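Local coordinates for transcriptional regulatory protein RcsB (PDB 5I4C) that regulates transcription of capsule, biofilm, cell-division and outer-membrane protein genes as the DNA-binding response regulator of the Rcs phosphorelay, here as its receiver domain, at residues V6-D11 with V52-L57; I83-M88 with L101-I106. All coordinates share one frame; numbering follows the deposited sequence.

Contact 1: V6-D11 with V52-L57; sequences VIIADD and VLITDL
I54 lays its CD1 methyl against V6, 4.1 Å from V6 CG2, where two neighbouring parallel strands of the CheY-like receiver fold run side by side near the centre of the domain. V6, V52, I8 and I54 share one face of the sheet, which helix 13-23 packs on through L16, I19 and L23; beta-branched residues suit these extended, buried positions. I7, L53, A9 and T55 share the other face. There L53, its CG anti to the backbone N (chi1 174°), brings CD1 to 3.8 Å from I7 CG2, and the small A9 leaves room for T55 OG1, which donates to D56 O. Four backbone hydrogen bonds join the strands, from I7 N to V52 O through D56 N to A9 O.

Toward the C-terminal ends of the strands the side chains turn acidic. D56, the predicted phosphorylation site, is unmodified here, and its carboxylate is turned 62° from that of D10. K109 makes salt bridges to both OD1 atoms and so bridges the two carboxylates, while S58 N holds D56 OD2. A water donates to D11 OD1 at 2.8 Å, and D10 OD1 lies 3.5 Å from D56 OD1.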
# COMPACT_ATOMS: atom_id res chain seq x y z
N VAL A 6 -3.26 6.67 18.10
CA VAL A 6 -2.13 6.65 17.15
C VAL A 6 -2.38 7.58 15.99
O VAL A 6 -3.52 7.80 15.58
CB VAL A 6 -1.74 5.19 16.71
CG1 VAL A 6 -1.71 4.19 17.90
CG2 VAL A 6 -2.68 4.64 15.66
N ILE A 7 -1.30 8.16 15.45
CA ILE A 7 -1.34 8.93 14.20
C ILE A 7 -0.56 8.11 13.20
O ILE A 7 0.46 7.50 13.58
CB ILE A 7 -0.64 10.30 14.40
CG1 ILE A 7 -1.43 11.15 15.37
CG2 ILE A 7 -0.43 11.00 13.10
CD1 ILE A 7 -0.79 12.48 15.60
N ILE A 8 -1.00 8.09 11.97
CA ILE A 8 -0.31 7.35 10.95
C ILE A 8 0.11 8.32 9.87
O ILE A 8 -0.70 9.18 9.45
CB ILE A 8 -1.12 6.15 10.44
CG1 ILE A 8 -2.43 6.54 9.78
CG2 ILE A 8 -1.53 5.23 11.59
CD1 ILE A 8 -3.23 5.33 9.23
N ALA A 9 1.35 8.21 9.42
CA ALA A 9 1.86 9.16 8.45
C ALA A 9 2.66 8.46 7.37
O ALA A 9 3.59 7.68 7.65
CB ALA A 9 2.68 10.23 9.14
N ASP A 10 2.22 8.66 6.13
CA ASP A 10 2.88 8.07 4.95
C ASP A 10 2.39 8.81 3.74
O ASP A 10 1.21 9.17 3.69
CB ASP A 10 2.54 6.60 4.78
CG ASP A 10 3.53 5.88 3.80
OD1 ASP A 10 4.55 5.38 4.21
OD2 ASP A 10 3.30 5.81 2.62
N ASP A 11 3.24 8.99 2.75
CA ASP A 11 2.74 9.74 1.58
C ASP A 11 2.04 8.86 0.56
O ASP A 11 1.79 9.31 -0.53
CB ASP A 11 3.83 10.64 0.96
CG ASP A 11 4.98 9.86 0.41
OD1 ASP A 11 5.27 8.77 0.99
OD2 ASP A 11 5.61 10.36 -0.56
N VAL A 52 1.29 7.53 20.10
CA VAL A 52 2.26 6.90 19.24
C VAL A 52 2.11 7.53 17.86
O VAL A 52 0.99 7.70 17.38
CB VAL A 52 1.97 5.37 19.08
CG1 VAL A 52 3.09 4.69 18.28
CG2 VAL A 52 1.96 4.75 20.42
N LEU A 53 3.22 7.87 17.30
CA LEU A 53 3.30 8.21 15.89
C LEU A 53 3.88 7.06 15.09
O LEU A 53 4.99 6.61 15.40
CB LEU A 53 4.17 9.43 15.71
CG LEU A 53 4.42 9.75 14.23
CD1 LEU A 53 3.22 10.10 13.37
CD2 LEU A 53 5.47 10.78 14.18
N ILE A 54 3.15 6.62 14.07
CA ILE A 54 3.58 5.59 13.13
C ILE A 54 3.89 6.27 11.79
O ILE A 54 2.98 6.73 11.11
CB ILE A 54 2.51 4.51 12.98
CG1 ILE A 54 2.14 3.96 14.35
CG2 ILE A 54 2.99 3.40 12.05
CD1 ILE A 54 0.88 3.13 14.35
N THR A 55 5.15 6.31 11.44
CA THR A 55 5.54 7.19 10.38
C THR A 55 6.59 6.61 9.41
O THR A 55 7.55 5.93 9.80
CB THR A 55 6.05 8.57 10.93
OG1 THR A 55 6.22 9.49 9.83
CG2 THR A 55 7.46 8.44 11.63
N ASP A 56 6.37 6.87 8.14
CA ASP A 56 7.39 6.71 7.10
C ASP A 56 8.49 7.80 7.27
O ASP A 56 8.22 8.86 7.83
CB ASP A 56 6.75 6.88 5.74
CG ASP A 56 7.65 6.44 4.62
OD1 ASP A 56 8.00 5.25 4.53
OD2 ASP A 56 8.00 7.29 3.83
N LEU A 57 9.70 7.53 6.83
CA LEU A 57 10.77 8.52 6.89
C LEU A 57 11.03 9.30 5.59
O LEU A 57 11.94 10.12 5.57
CB LEU A 57 12.04 7.83 7.30
CG LEU A 57 12.09 7.25 8.73
CD1 LEU A 57 13.44 6.62 8.95
CD2 LEU A 57 11.83 8.33 9.77
O HOH W 1 7.62 7.25 1.44

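Contact 2: I83-M88 with L101-I106; sequences IIVLTM and LDIEGI
I83 meets E104 and I103 where strand 82-87 starts to run beside the last strand of the sheet, the two strands being the arms of a beta-alpha-beta crossover through helix 92-99. Its backbone N gives a nearly straight bond, 167° at the hydrogen, to E104 OE1, 2.8 Å away. A bend at chi2 (75°) folds the glutamate back to that amide, which meets OE1 from above the carboxylate plane. A long, flexible acid suits this place because the approaching strand does not yet offer a backbone carbonyl to I83 N. I83 O in turn accepts from E104 N at 3.0 Å and, weakly, from G105 N, so one carbonyl gathers both amides as the chain enters the strand.

I84 pairs with G105, their CA atoms only 4.3 Å apart. With no side chain on the glycine, I84 CG1 can lie 4.1 Å from G105 CA, and I84 CG2 rests near G105 O. V85 N then donates to that same G105 O at 2.9 Å, from above the carbonyl plane. On the other face, V85 CG2 touches I103 CD1 at 3.9 Å, the two side chains crossing at about a right angle. In T87, chi1 of -169° sets CG2 between the backbone N and the carbonyl carbon, where it meets I106 CG2 at 3.7 Å; OG1 hydrogen-bonds to N89 O.

I103 and I106 pack on helix 92-99, both against V98, with L95 and L99 also against I106. I84, on the opposite face, packs against A119, L120 and L123 of helix 112-124. I83, on the same side as V85, meets I74 of helix 67-77, and strand 52-56 flanks strand 82-87 on its other edge.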
# COMPACT_ATOMS: atom_id res chain seq x y z
N ILE A 83 7.43 6.66 18.94
CA ILE A 83 7.51 6.65 17.50
C ILE A 83 7.83 5.25 16.99
O ILE A 83 8.76 4.60 17.49
CB ILE A 83 8.61 7.56 17.03
CG1 ILE A 83 8.33 8.97 17.46
CG2 ILE A 83 8.76 7.49 15.51
CD1 ILE A 83 9.57 9.82 17.25
N ILE A 84 6.99 4.79 16.08
CA ILE A 84 7.25 3.65 15.24
C ILE A 84 7.53 4.11 13.83
O ILE A 84 6.67 4.75 13.19
CB ILE A 84 6.12 2.64 15.23
CG1 ILE A 84 5.91 2.08 16.64
CG2 ILE A 84 6.42 1.48 14.25
CD1 ILE A 84 4.66 1.22 16.77
N VAL A 85 8.73 3.75 13.36
CA VAL A 85 9.14 4.00 11.99
C VAL A 85 8.71 2.84 11.07
O VAL A 85 8.95 1.71 11.39
CB VAL A 85 10.65 4.27 11.90
CG1 VAL A 85 11.18 4.27 10.48
CG2 VAL A 85 10.90 5.65 12.52
N LEU A 86 8.13 3.19 9.92
CA LEU A 86 7.82 2.27 8.83
C LEU A 86 8.95 2.32 7.82
O LEU A 86 9.29 3.41 7.33
CB LEU A 86 6.53 2.74 8.09
CG LEU A 86 5.25 2.79 8.92
CD1 LEU A 86 4.09 3.40 8.11
CD2 LEU A 86 4.94 1.37 9.41
N THR A 87 9.55 1.19 7.52
CA THR A 87 10.70 1.21 6.69
C THR A 87 10.53 0.33 5.45
O THR A 87 9.91 -0.73 5.47
CB THR A 87 11.97 0.88 7.51
OG1 THR A 87 13.06 1.17 6.67
CG2 THR A 87 12.01 -0.51 7.97
N MET A 88 11.06 0.79 4.36
CA MET A 88 10.85 0.06 3.10
C MET A 88 11.82 -1.10 3.04
O MET A 88 11.65 -1.97 2.22
CB MET A 88 10.93 0.95 1.85
CG MET A 88 9.77 0.72 0.81
SD MET A 88 8.64 -0.74 0.97
CE MET A 88 9.30 -1.89 -0.27
N LEU A 101 18.46 7.13 18.07
CA LEU A 101 17.68 8.27 18.54
C LEU A 101 16.66 7.82 19.59
O LEU A 101 15.93 8.64 20.16
CB LEU A 101 17.03 9.04 17.34
CG LEU A 101 18.00 9.67 16.32
CD1 LEU A 101 17.26 10.35 15.17
CD2 LEU A 101 18.96 10.66 16.98
N ASP A 102 16.59 6.53 19.86
CA ASP A 102 15.78 6.02 20.97
C ASP A 102 14.30 6.08 20.60
O ASP A 102 13.42 6.43 21.37
CB ASP A 102 16.11 6.70 22.34
CG ASP A 102 15.59 5.88 23.56
OD1 ASP A 102 15.74 4.64 23.60
OD2 ASP A 102 14.95 6.46 24.46
N ILE A 103 14.02 5.65 19.39
CA ILE A 103 12.64 5.43 19.01
C ILE A 103 12.15 4.08 19.53
O ILE A 103 12.93 3.24 19.95
CB ILE A 103 12.45 5.62 17.50
CG1 ILE A 103 13.34 4.72 16.68
CG2 ILE A 103 12.76 7.07 17.14
CD1 ILE A 103 12.56 4.08 15.62
N GLU A 104 10.85 3.86 19.50
CA GLU A 104 10.28 2.72 20.12
C GLU A 104 10.10 1.52 19.19
O GLU A 104 10.07 0.38 19.65
CB GLU A 104 8.96 3.09 20.78
CG GLU A 104 9.14 3.87 22.05
CD GLU A 104 9.55 5.33 21.83
OE1 GLU A 104 9.45 5.89 20.71
OE2 GLU A 104 10.01 5.92 22.80
N GLY A 105 10.01 1.74 17.89
CA GLY A 105 9.72 0.62 17.05
C GLY A 105 10.10 0.88 15.66
O GLY A 105 10.19 2.07 15.24
N ILE A 106 10.40 -0.22 14.97
CA ILE A 106 10.65 -0.22 13.54
C ILE A 106 9.87 -1.38 12.95
O ILE A 106 9.96 -2.47 13.43
CB ILE A 106 12.17 -0.37 13.15
CG1 ILE A 106 12.95 0.83 13.65
CG2 ILE A 106 12.27 -0.45 11.63
CD1 ILE A 106 14.44 0.63 13.62

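In the fold
Both contacts are buried and belong to one parallel sheet, with strands 52-56 and 82-87 as neighbours: L53 O and I84 N, and T55 N and I84 O, probably hydrogen-bond between them. Contact 1 joins two interior strands by regular pairing and ends in a cluster of acids at the predicted phosphorylation site. Contact 2 joins an interior strand to the outermost strand 105-108; it is also apolar within, but its pairing begins irregularly, with a glutamate side chain serving a backbone amide and a glycine allowing close approach. Strand 105-108 leads on to K109, whose salt bridges to D10 and D56 tie this edge of the sheet back to contact 1.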